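Local coordinates for protein Phospholipase/Carboxylesterase (Dyadobacter fermentans, PDB 4H0C) that probably hydrolyses carboxylic esters, perhaps including palmitoyl thioesters on proteins, as an alpha/beta hydrolase, at residues A[7-12]-A[82-87]; A[26-31]-A[53-58]. All coordinates share one frame; numbering follows the deposited sequence.

In the fold
Both contacts belong to the same end of the alpha/beta-hydrolase sheet, and their centres lie about 8 Å apart. Contact 2 is buried. It joins strands 23-28 and 50-55 and rests on one backbone hydrogen bond, a bond to a histidine ring and one water. Contact 1 is partly buried and lies further out. It sets the lead-in to the edge strand 11-15 against helix 77-94, through apolar contacts and one loose pair of charges. The two meet directly, since strand 11-15 runs antiparallel beside strand 50-55: I12 O lies 2.8 Å from A54 N. Helix 77-94 also serves both, with L84 touching P55.

Contact 1 (A[7-12]-A[82-87]); sequences HSKQII and LALVGE
L84 reaches from helix 77-94 to the chain that leads into strand 11-15, the edge strand of the alpha/beta-hydrolase sheet. Its CG stands anti to the backbone N (chi1 180°), which carries both methyl groups out to residues 7-9. The two methyls share the work. CD2 sits 3.7 Å from the carbonyl oxygen S8 O and 4.0 Å from H7 CB. CD1 packs on K9 CA at 4.0 Å, and I11 CG1 approaches the same methyl at 4.3 Å. K9 is the centre of an inverse gamma turn, closed by a weak bond from Q10 N to S8 O. L84 therefore packs against the bend itself. With an alanine here, the turn would probably lose its apolar support, leaving a gap between H7 CB, K9 CA and I11 CG1.

The H7 ring plays another part. Its ND1 is bonded to T58 N and its NE2 to W62 O, so the ring is fixed by the loop beyond strand 50-55. I11 also touches V88 and E91, which lie one turn beyond L84 and E87 respectively.

K9 and E87 form the more open flank. Their chains cross at a slant, and their aliphatic parts meet before their charges do. With CG anti to N (chi1 178°), E87 sends that carbon out to the K9 chain. The opposite charges probably attract only loosely, K9 NZ lying 4.4 Å from E87 OE2; K9 NZ also has a long, weak ion pair with E91. Closer is the carbon contact of K9 CD with E87 CG, at 4.1 Å.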
loop_
_atom_site.group_PDB
_atom_site.type_symbol
_atom_site.label_atom_id
_atom_site.label_comp_id
_atom_site.label_asym_id
_atom_site.label_seq_id
_atom_site.Cartn_x
_atom_site.Cartn_y
_atom_site.Cartn_z
ATOM N N HIS A 7 15.386 3.271 6.172
ATOM C CA HIS A 7 14.287 4.198 6.443
ATOM C C HIS A 7 14.219 4.392 7.916
ATOM O O HIS A 7 13.868 3.474 8.662
ATOM C CB HIS A 7 12.979 3.695 5.870
ATOM C CG HIS A 7 13.008 3.593 4.376
ATOM N ND1 HIS A 7 13.009 4.691 3.578
ATOM C CD2 HIS A 7 13.089 2.486 3.527
ATOM C CE1 HIS A 7 13.076 4.313 2.288
ATOM N NE2 HIS A 7 13.126 2.971 2.244
ATOM N N SER A 8 14.615 5.581 8.363
ATOM C CA SER A 8 14.509 5.910 9.778
ATOM C C SER A 8 13.034 6.084 10.171
ATOM O O SER A 8 12.168 6.287 9.314
ATOM C CB SER A 8 15.338 7.154 10.111
ATOM O OG SER A 8 14.807 8.307 9.481
ATOM N N LYS A 9 12.762 6.028 11.471
ATOM C CA LYS A 9 11.393 6.073 11.998
ATOM C C LYS A 9 10.823 7.496 11.928
ATOM O O LYS A 9 10.836 8.236 12.906
ATOM C CB LYS A 9 11.363 5.515 13.424
ATOM C CG LYS A 9 9.976 5.256 14.003
ATOM C CD LYS A 9 10.086 4.446 15.287
ATOM C CE LYS A 9 9.074 4.878 16.332
ATOM N NZ LYS A 9 9.421 4.332 17.682
ATOM N N GLN A 10 10.352 7.864 10.745
ATOM C CA GLN A 10 9.724 9.156 10.492
ATOM C C GLN A 10 8.241 8.895 10.201
ATOM O O GLN A 10 7.894 8.381 9.133
ATOM C CB GLN A 10 10.376 9.830 9.287
ATOM C CG GLN A 10 11.864 10.142 9.376
ATOM C CD GLN A 10 12.356 10.883 8.134
ATOM O OE1 GLN A 10 13.047 10.312 7.278
ATOM N NE2 GLN A 10 11.991 12.153 8.023
ATOM N N ILE A 11 7.371 9.206 11.154
ATOM C CA ILE A 11 5.951 8.863 11.022
ATOM C C ILE A 11 5.118 10.107 11.276
ATOM O O ILE A 11 5.146 10.668 12.372
ATOM C CB ILE A 11 5.513 7.743 12.005
ATOM C CG1 ILE A 11 6.309 6.446 11.768
ATOM C CG2 ILE A 11 4.023 7.462 11.852
ATOM C CD1 ILE A 11 6.361 5.504 12.964
ATOM N N ILE A 12 4.361 10.519 10.271
ATOM C CA ILE A 12 3.493 11.690 10.373
ATOM C C ILE A 12 2.061 11.225 10.621
ATOM O O ILE A 12 1.590 10.295 9.973
ATOM C CB ILE A 12 3.629 12.533 9.089
ATOM C CG1 ILE A 12 5.012 13.184 9.081
ATOM C CG2 ILE A 12 2.553 13.599 8.989
ATOM C CD1 ILE A 12 5.427 13.752 7.747
ATOM N N LEU A 82 9.757 -2.292 4.501
ATOM C CA LEU A 82 8.782 -3.245 5.067
ATOM C C LEU A 82 8.821 -3.203 6.587
ATOM O O LEU A 82 7.776 -3.247 7.239
ATOM C CB LEU A 82 9.046 -4.676 4.565
ATOM C CG LEU A 82 8.800 -4.872 3.058
ATOM C CD1 LEU A 82 9.453 -6.165 2.570
ATOM C CD2 LEU A 82 7.301 -4.876 2.764
ATOM N N ALA A 83 10.031 -3.103 7.148
ATOM C CA ALA A 83 10.179 -2.968 8.603
ATOM C C ALA A 83 9.443 -1.748 9.159
ATOM O O ALA A 83 8.777 -1.834 10.205
ATOM C CB ALA A 83 11.653 -2.935 9.009
ATOM N N LEU A 84 9.556 -0.624 8.473
ATOM C CA LEU A 84 8.924 0.621 8.937
ATOM C C LEU A 84 7.393 0.513 8.891
ATOM O O LEU A 84 6.699 0.942 9.831
ATOM C CB LEU A 84 9.447 1.824 8.123
ATOM C CG LEU A 84 8.873 3.225 8.484
ATOM C CD1 LEU A 84 9.030 3.581 9.954
ATOM C CD2 LEU A 84 9.468 4.327 7.625
ATOM N N VAL A 85 6.861 -0.074 7.813
ATOM C CA VAL A 85 5.397 -0.253 7.723
ATOM C C VAL A 85 4.961 -1.128 8.884
ATOM O O VAL A 85 3.975 -0.831 9.578
ATOM C CB VAL A 85 4.961 -0.866 6.379
ATOM C CG1 VAL A 85 3.458 -1.181 6.373
ATOM C CG2 VAL A 85 5.389 0.041 5.225
ATOM N N GLY A 86 5.727 -2.192 9.124
ATOM C CA GLY A 86 5.452 -3.104 10.238
ATOM C C GLY A 86 5.482 -2.404 11.594
ATOM O O GLY A 86 4.678 -2.716 12.484
ATOM N N GLU A 87 6.442 -1.498 11.785
ATOM C CA GLU A 87 6.493 -0.670 13.018
ATOM C C GLU A 87 5.221 0.174 13.186
ATOM O O GLU A 87 4.666 0.280 14.308
ATOM C CB GLU A 87 7.737 0.234 13.026
ATOM C CG GLU A 87 7.847 1.164 14.232
ATOM C CD GLU A 87 7.727 0.450 15.578
ATOM O OE1 GLU A 87 8.427 -0.560 15.787
ATOM O OE2 GLU A 87 6.935 0.895 16.442
#

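Contact 2 (A[26-31]-A[53-58]); sequences VMLHGR and YAPQAT
M27, present as selenomethionine, donates its N-H to Y53 O at 2.9 Å, a nearly straight bond between two parallel strands. Strands 23-28 and 50-55 are neighbours in the sheet, and with helix 35-39 they form a beta-alpha-beta unit. V26 CA and A54 CA add CA-H...O contacts to Y53 O and M27 O.

Past this point the strands diverge, and a water fills in. It donates to M27 O and to P55 O, each at 2.7 Å, and accepts from H29 N. Three backbone atoms are thus satisfied where direct strand pairing has stopped. Beside it L28 presses on the P55 ring, with CD2 only 3.4 Å from P55 CG, tighter than usual packing.

The H29 ring spans the wider gap that follows. Its CG lies between the backbone N and the carbonyl carbon (chi1 69°), and the ring swings over to segment 53-58. NE2 accepts from A57 N at 3.0 Å, with the donor close to the ring plane. ND1 gives its hydrogen to G30 O at 2.8 Å, also in plane. The A57 methyl packs on CE1. W62 stacks on the ring, and its NE1 bonds H29 O.

The Q56 amide is held at both ends. OE1 accepts from A35 N, and NE2 donates to a lone pair of A57 O at 3.1 Å.

With ND1 as donor and NE2 as acceptor, H29 is probably neutral. Its bonds fix the ring's rotation, so the ring joins the chain after strand 23-28 to the chain after strand 50-55.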
loop_
_atom_site.group_PDB
_atom_site.type_symbol
_atom_site.label_atom_id
_atom_site.label_comp_id
_atom_site.label_asym_id
_atom_site.label_seq_id
_atom_site.Cartn_x
_atom_site.Cartn_y
_atom_site.Cartn_z
ATOM N N VAL A 26 -2.961 3.339 7.176
ATOM C CA VAL A 26 -1.554 3.518 6.879
ATOM C C VAL A 26 -1.471 3.981 5.426
ATOM O O VAL A 26 -1.899 3.255 4.534
ATOM C CB VAL A 26 -0.778 2.186 7.059
ATOM C CG1 VAL A 26 0.678 2.395 6.674
ATOM C CG2 VAL A 26 -0.932 1.668 8.477
HETATM N N MSE A 27 -0.947 5.197 5.196
HETATM C CA MSE A 27 -0.899 5.791 3.857
HETATM C C MSE A 27 0.553 5.866 3.397
HETATM O O MSE A 27 1.400 6.393 4.108
HETATM C CB MSE A 27 -1.561 7.178 3.851
HETATM C CG MSE A 27 -2.964 7.143 4.458
HETATM SE SE MSE A 27 -3.863 8.811 4.262
HETATM C CE MSE A 27 -4.233 8.760 2.355
ATOM N N LEU A 28 0.824 5.354 2.201
ATOM C CA LEU A 28 2.187 5.207 1.699
ATOM C C LEU A 28 2.346 6.005 0.412
ATOM O O LEU A 28 1.694 5.717 -0.597
ATOM C CB LEU A 28 2.550 3.716 1.512
ATOM C CG LEU A 28 2.424 2.849 2.794
ATOM C CD1 LEU A 28 2.647 1.376 2.492
ATOM C CD2 LEU A 28 3.410 3.291 3.870
ATOM N N HIS A 29 3.214 7.012 0.478
ATOM C CA HIS A 29 3.494 7.900 -0.638
ATOM C C HIS A 29 4.296 7.236 -1.733
ATOM O O HIS A 29 4.924 6.167 -1.540
ATOM C CB HIS A 29 4.206 9.173 -0.167
ATOM C CG HIS A 29 5.636 8.957 0.328
ATOM N ND1 HIS A 29 6.700 8.753 -0.514
ATOM C CD2 HIS A 29 6.161 8.995 1.619
ATOM C CE1 HIS A 29 7.839 8.644 0.225
ATOM N NE2 HIS A 29 7.502 8.772 1.530
ATOM N N GLY A 30 4.298 7.889 -2.884
ATOM C CA GLY A 30 5.023 7.399 -4.043
ATOM C C GLY A 30 6.468 7.874 -4.148
ATOM O O GLY A 30 6.973 8.578 -3.273
ATOM N N ARG A 31 7.124 7.482 -5.235
ATOM C CA ARG A 31 8.540 7.815 -5.456
ATOM C C ARG A 31 8.723 9.326 -5.583
ATOM O O ARG A 31 8.040 9.980 -6.394
ATOM C CB ARG A 31 9.081 7.110 -6.701
ATOM C CG ARG A 31 10.600 7.164 -6.835
ATOM C CD ARG A 31 11.051 6.558 -8.162
ATOM N NE ARG A 31 10.602 5.158 -8.259
ATOM C CZ ARG A 31 11.286 4.109 -7.792
ATOM N NH1 ARG A 31 12.481 4.273 -7.226
ATOM N NH2 ARG A 31 10.779 2.892 -7.896
ATOM N N TYR A 53 -1.832 7.415 9.729
ATOM C CA TYR A 53 -0.376 7.316 9.863
ATOM C C TYR A 53 0.254 7.277 8.483
ATOM O O TYR A 53 -0.123 6.446 7.665
ATOM C CB TYR A 53 -0.004 5.998 10.551
ATOM C CG TYR A 53 -0.263 5.995 12.047
ATOM C CD1 TYR A 53 0.799 5.887 12.955
ATOM C CD2 TYR A 53 -1.558 6.068 12.553
ATOM C CE1 TYR A 53 0.573 5.883 14.330
ATOM C CE2 TYR A 53 -1.787 6.082 13.929
ATOM C CZ TYR A 53 -0.707 5.986 14.806
ATOM O OH TYR A 53 -0.893 5.991 16.166
ATOM N N ALA A 54 1.246 8.128 8.232
ATOM C CA ALA A 54 1.941 8.128 6.953
ATOM C C ALA A 54 3.450 8.157 7.225
ATOM O O ALA A 54 3.980 9.195 7.630
ATOM C CB ALA A 54 1.520 9.325 6.118
ATOM N N PRO A 55 4.142 7.016 7.035
ATOM C CA PRO A 55 5.588 7.046 7.255
ATOM C C PRO A 55 6.269 7.768 6.108
ATOM O O PRO A 55 5.791 7.696 4.969
ATOM C CB PRO A 55 5.990 5.559 7.274
ATOM C CG PRO A 55 4.923 4.855 6.510
ATOM C CD PRO A 55 3.645 5.648 6.773
ATOM N N GLN A 56 7.360 8.476 6.401
ATOM C CA GLN A 56 8.105 9.182 5.366
ATOM C C GLN A 56 9.321 8.367 4.948
ATOM O O GLN A 56 10.129 7.996 5.801
ATOM C CB GLN A 56 8.571 10.558 5.885
ATOM C CG GLN A 56 9.561 11.256 4.962
ATOM C CD GLN A 56 8.911 11.744 3.672
ATOM O OE1 GLN A 56 7.873 12.426 3.707
ATOM N NE2 GLN A 56 9.520 11.408 2.523
ATOM N N ALA A 57 9.484 8.153 3.642
ATOM C CA ALA A 57 10.642 7.423 3.130
ATOM C C ALA A 57 11.898 8.283 3.167
ATOM O O ALA A 57 11.877 9.470 2.823
ATOM C CB ALA A 57 10.399 6.912 1.716
ATOM N N THR A 58 12.992 7.665 3.607
ATOM C CA THR A 58 14.307 8.252 3.467
ATOM C C THR A 58 14.586 8.352 1.973
ATOM O O THR A 58 14.190 7.470 1.214
ATOM C CB THR A 58 15.346 7.389 4.205
ATOM O OG1 THR A 58 15.067 7.475 5.608
ATOM C CG2 THR A 58 16.781 7.874 3.956
HETATM O O HOH W 1 3.611 7.830 3.368
#